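Local coordinates for EAL/GGDEF domain protein (Methylococcus capsulatus, PDB 3ICL), which is a GGDEF-domain protein of the kind found in bacterial signalling, with a mixed central sheet packed against helices, its individual function not being established, at residues A[1-9]-A[54-65]. The protein carries 1 engineered substitution. Sequence-based numbering, arbitrary orientation.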
loop_
_atom_site.group_PDB
_atom_site.type_symbol
_atom_site.label_atom_id
_atom_site.label_comp_id
_atom_site.label_asym_id
_atom_site.label_seq_id
_atom_site.Cartn_x
_atom_site.Cartn_y
_atom_site.Cartn_z
HETATM N N MSE A 1 10.356 -14.722 2.407
HETATM C CA MSE A 1 9.063 -13.982 2.439
HETATM C C MSE A 1 8.754 -13.469 3.843
HETATM O O MSE A 1 9.452 -13.796 4.803
HETATM C CB MSE A 1 7.920 -14.891 1.978
HETATM C CG MSE A 1 7.775 -16.158 2.801
HETATM SE SE MSE A 1 6.077 -17.049 2.554
HETATM C CE MSE A 1 5.290 -16.678 4.279
ATOM N N ASP A 2 7.704 -12.660 3.952
ATOM C CA ASP A 2 7.287 -12.113 5.238
ATOM C C ASP A 2 6.363 -13.130 5.913
ATOM O O ASP A 2 5.224 -13.327 5.494
ATOM C CB ASP A 2 6.571 -10.769 5.036
ATOM C CG ASP A 2 6.059 -10.178 6.332
ATOM O OD1 ASP A 2 6.750 -10.300 7.362
ATOM O OD2 ASP A 2 4.971 -9.570 6.323
ATOM N N THR A 3 6.880 -13.780 6.952
ATOM C CA THR A 3 6.144 -14.798 7.699
ATOM C C THR A 3 4.767 -14.344 8.176
ATOM O O THR A 3 3.796 -15.098 8.106
ATOM C CB THR A 3 6.946 -15.252 8.935
ATOM O OG1 THR A 3 8.275 -15.610 8.536
ATOM C CG2 THR A 3 6.280 -16.450 9.593
ATOM N N VAL A 4 4.690 -13.113 8.666
ATOM C CA VAL A 4 3.434 -12.571 9.170
ATOM C C VAL A 4 2.349 -12.431 8.104
ATOM O O VAL A 4 1.189 -12.759 8.353
ATOM C CB VAL A 4 3.658 -11.190 9.840
ATOM C CG1 VAL A 4 2.328 -10.611 10.322
ATOM C CG2 VAL A 4 4.621 -11.337 11.012
ATOM N N THR A 5 2.723 -11.967 6.915
ATOM C CA THR A 5 1.751 -11.755 5.842
ATOM C C THR A 5 1.850 -12.705 4.658
ATOM O O THR A 5 0.883 -12.873 3.913
ATOM C CB THR A 5 1.869 -10.333 5.273
ATOM O OG1 THR A 5 3.155 -10.177 4.667
ATOM C CG2 THR A 5 1.705 -9.298 6.377
ATOM N N GLY A 6 3.013 -13.317 4.475
ATOM C CA GLY A 6 3.190 -14.213 3.350
ATOM C C GLY A 6 3.524 -13.417 2.099
ATOM O O GLY A 6 3.581 -13.967 0.999
ATOM N N LEU A 7 3.741 -12.114 2.270
ATOM C CA LEU A 7 4.082 -11.223 1.159
ATOM C C LEU A 7 5.565 -11.322 0.822
ATOM O O LEU A 7 6.350 -11.828 1.614
ATOM C CB LEU A 7 3.771 -9.764 1.520
ATOM C CG LEU A 7 2.314 -9.333 1.706
ATOM C CD1 LEU A 7 2.269 -7.861 2.101
ATOM C CD2 LEU A 7 1.538 -9.573 0.421
ATOM N N PRO A 8 5.964 -10.830 -0.362
ATOM C CA PRO A 8 7.366 -10.859 -0.793
ATOM C C PRO A 8 8.240 -10.025 0.148
ATOM O O PRO A 8 7.756 -9.086 0.791
ATOM C CB PRO A 8 7.305 -10.253 -2.192
ATOM C CG PRO A 8 5.952 -10.670 -2.678
ATOM C CD PRO A 8 5.084 -10.423 -1.473
ATOM N N ASN A 9 9.523 -10.372 0.230
ATOM C CA ASN A 9 10.465 -9.643 1.078
ATOM C C ASN A 9 10.681 -8.240 0.533
ATOM O O ASN A 9 10.303 -7.931 -0.598
ATOM C CB ASN A 9 11.833 -10.339 1.126
ATOM C CG ASN A 9 11.772 -11.722 1.737
ATOM O OD1 ASN A 9 11.127 -11.934 2.763
ATOM N ND2 ASN A 9 12.466 -12.672 1.116
ATOM N N ASP A 54 -1.064 -9.819 14.223
ATOM C CA ASP A 54 -0.448 -10.479 13.078
ATOM C C ASP A 54 -1.511 -10.997 12.129
ATOM O O ASP A 54 -1.368 -10.893 10.909
ATOM C CB ASP A 54 0.449 -11.630 13.530
ATOM C CG ASP A 54 1.654 -11.151 14.307
ATOM O OD1 ASP A 54 2.006 -9.959 14.178
ATOM O OD2 ASP A 54 2.258 -11.965 15.034
ATOM N N ARG A 55 -2.581 -11.555 12.688
ATOM C CA ARG A 55 -3.671 -12.070 11.868
ATOM C C ARG A 55 -4.268 -10.941 11.033
ATOM O O ARG A 55 -4.560 -11.120 9.850
ATOM C CB ARG A 55 -4.759 -12.694 12.746
ATOM C CG ARG A 55 -4.331 -13.962 13.463
ATOM C CD ARG A 55 -5.509 -14.594 14.177
ATOM N NE ARG A 55 -6.556 -14.984 13.238
ATOM C CZ ARG A 55 -7.759 -15.417 13.595
ATOM N NH1 ARG A 55 -8.076 -15.519 14.879
ATOM N NH2 ARG A 55 -8.648 -15.748 12.668
ATOM N N LEU A 56 -4.445 -9.780 11.656
ATOM C CA LEU A 56 -5.001 -8.619 10.965
ATOM C C LEU A 56 -4.099 -8.189 9.810
ATOM O O LEU A 56 -4.574 -7.921 8.706
ATOM C CB LEU A 56 -5.180 -7.457 11.951
ATOM C CG LEU A 56 -5.666 -6.108 11.406
ATOM C CD1 LEU A 56 -6.954 -6.273 10.605
ATOM C CD2 LEU A 56 -5.878 -5.157 12.569
ATOM N N LEU A 57 -2.796 -8.128 10.067
ATOM C CA LEU A 57 -1.830 -7.732 9.046
ATOM C C LEU A 57 -1.861 -8.669 7.846
ATOM O O LEU A 57 -1.734 -8.228 6.702
ATOM C CB LEU A 57 -0.418 -7.703 9.630
ATOM C CG LEU A 57 -0.101 -6.576 10.623
ATOM C CD1 LEU A 57 1.307 -6.772 11.181
ATOM C CD2 LEU A 57 -0.226 -5.221 9.929
ATOM N N ARG A 58 -2.024 -9.961 8.106
ATOM C CA ARG A 58 -2.067 -10.950 7.035
ATOM C C ARG A 58 -3.369 -10.847 6.235
ATOM O O ARG A 58 -3.377 -11.035 5.020
ATOM C CB ARG A 58 -1.932 -12.361 7.613
ATOM C CG ARG A 58 -1.626 -13.425 6.568
ATOM C CD ARG A 58 -1.541 -14.812 7.191
ATOM N NE ARG A 58 -1.049 -15.805 6.239
ATOM C CZ ARG A 58 0.219 -15.918 5.856
ATOM N NH1 ARG A 58 1.141 -15.100 6.345
ATOM N NH2 ARG A 58 0.569 -16.851 4.981
ATOM N N ALA A 59 -4.469 -10.554 6.922
ATOM C CA ALA A 59 -5.761 -10.425 6.256
ATOM C C ALA A 59 -5.789 -9.131 5.442
ATOM O O ALA A 59 -6.460 -9.049 4.417
ATOM C CB ALA A 59 -6.890 -10.425 7.286
ATOM N N THR A 60 -5.065 -8.121 5.909
ATOM C CA THR A 60 -5.006 -6.835 5.213
ATOM C C THR A 60 -4.171 -6.983 3.942
ATOM O O THR A 60 -4.528 -6.471 2.883
ATOM C CB THR A 60 -4.383 -5.748 6.119
ATOM O OG1 THR A 60 -5.212 -5.558 7.273
ATOM C CG2 THR A 60 -4.262 -4.427 5.370
ATOM N N ALA A 61 -3.062 -7.703 4.060
ATOM C CA ALA A 61 -2.166 -7.943 2.940
ATOM C C ALA A 61 -2.868 -8.693 1.816
ATOM O O ALA A 61 -2.636 -8.424 0.637
ATOM C CB ALA A 61 -0.959 -8.739 3.411
ATOM N N GLU A 62 -3.720 -9.646 2.180
ATOM C CA GLU A 62 -4.439 -10.426 1.183
ATOM C C GLU A 62 -5.524 -9.606 0.504
ATOM O O GLU A 62 -5.719 -9.718 -0.706
ATOM C CB GLU A 62 -5.036 -11.682 1.828
ATOM C CG GLU A 62 -3.976 -12.563 2.470
ATOM C CD GLU A 62 -4.560 -13.688 3.304
ATOM O OE1 GLU A 62 -5.650 -13.497 3.884
ATOM O OE2 GLU A 62 -3.916 -14.754 3.398
ATOM N N ARG A 63 -6.229 -8.778 1.271
ATOM C CA ARG A 63 -7.275 -7.951 0.683
ATOM C C ARG A 63 -6.655 -6.932 -0.260
ATOM O O ARG A 63 -7.261 -6.548 -1.255
ATOM C CB ARG A 63 -8.084 -7.231 1.765
ATOM C CG ARG A 63 -8.960 -8.162 2.586
ATOM C CD ARG A 63 -9.955 -7.396 3.432
ATOM N NE ARG A 63 -10.676 -8.286 4.333
ATOM C CZ ARG A 63 -11.568 -7.879 5.230
ATOM N NH1 ARG A 63 -11.856 -6.591 5.341
ATOM N NH2 ARG A 63 -12.153 -8.755 6.031
ATOM N N ILE A 64 -5.443 -6.488 0.055
ATOM C CA ILE A 64 -4.768 -5.533 -0.807
ATOM C C ILE A 64 -4.463 -6.214 -2.137
ATOM O O ILE A 64 -4.682 -5.643 -3.203
ATOM C CB ILE A 64 -3.463 -5.026 -0.172
ATOM C CG1 ILE A 64 -3.788 -4.164 1.051
ATOM C CG2 ILE A 64 -2.667 -4.230 -1.194
ATOM C CD1 ILE A 64 -2.567 -3.652 1.809
ATOM N N ARG A 65 -3.971 -7.448 -2.072
ATOM C CA ARG A 65 -3.653 -8.180 -3.293
ATOM C C ARG A 65 -4.890 -8.410 -4.168
ATOM O O ARG A 65 -4.792 -8.435 -5.394
ATOM C CB ARG A 65 -2.990 -9.519 -2.951
ATOM C CG ARG A 65 -1.659 -9.372 -2.232
ATOM C CD ARG A 65 -0.868 -10.674 -2.187
ATOM N NE ARG A 65 -1.529 -11.705 -1.393
ATOM C CZ ARG A 65 -0.952 -12.842 -1.017
ATOM N NH1 ARG A 65 0.305 -13.098 -1.358
ATOM N NH2 ARG A 65 -1.633 -13.726 -0.300
#
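R58 reaches from segment 54-65 of helix 50-67 over the turn at V4, T5 and G6, a worked example of a long side chain laid across the backbone of an irregular segment. With CG anti to the backbone N (chi1 -166°) and the chain extended as far as NE, its NH1 donates to V4 O over 3.1 Å. That oxygen lies in the guanidinium plane, yet the donor stands well above the carbonyl plane, nearly perpendicular to the C=O bond, while T5 O sits over one guanidinium face. The rest of the contact is mostly methyl groups packed on the helix, some against its carbonyl oxygens. V4 crosses D54 at about a right angle, its CG1 lying 3.9 Å from D54 CB and also touching L57. T5 turns its methyl to the helix, CG2 approaching L57 O at 3.6 Å, because chi1 of 64° sends OG1 the other way, to D2 OD2 (2.5 Å) and to the amide of L7 in an ST turn. L7 CD1 packs on A61 CB at 3.6 Å, and its CD2 meets R65 CD at 3.7 Å as the two side chains run past each other in opposite directions. D2 OD2 also forms a salt bridge with R76, and L7 reaches V74 and F82, so the segment leading into helix 10-23 packs against helix 50-67 and strands 73-77 and 81-86.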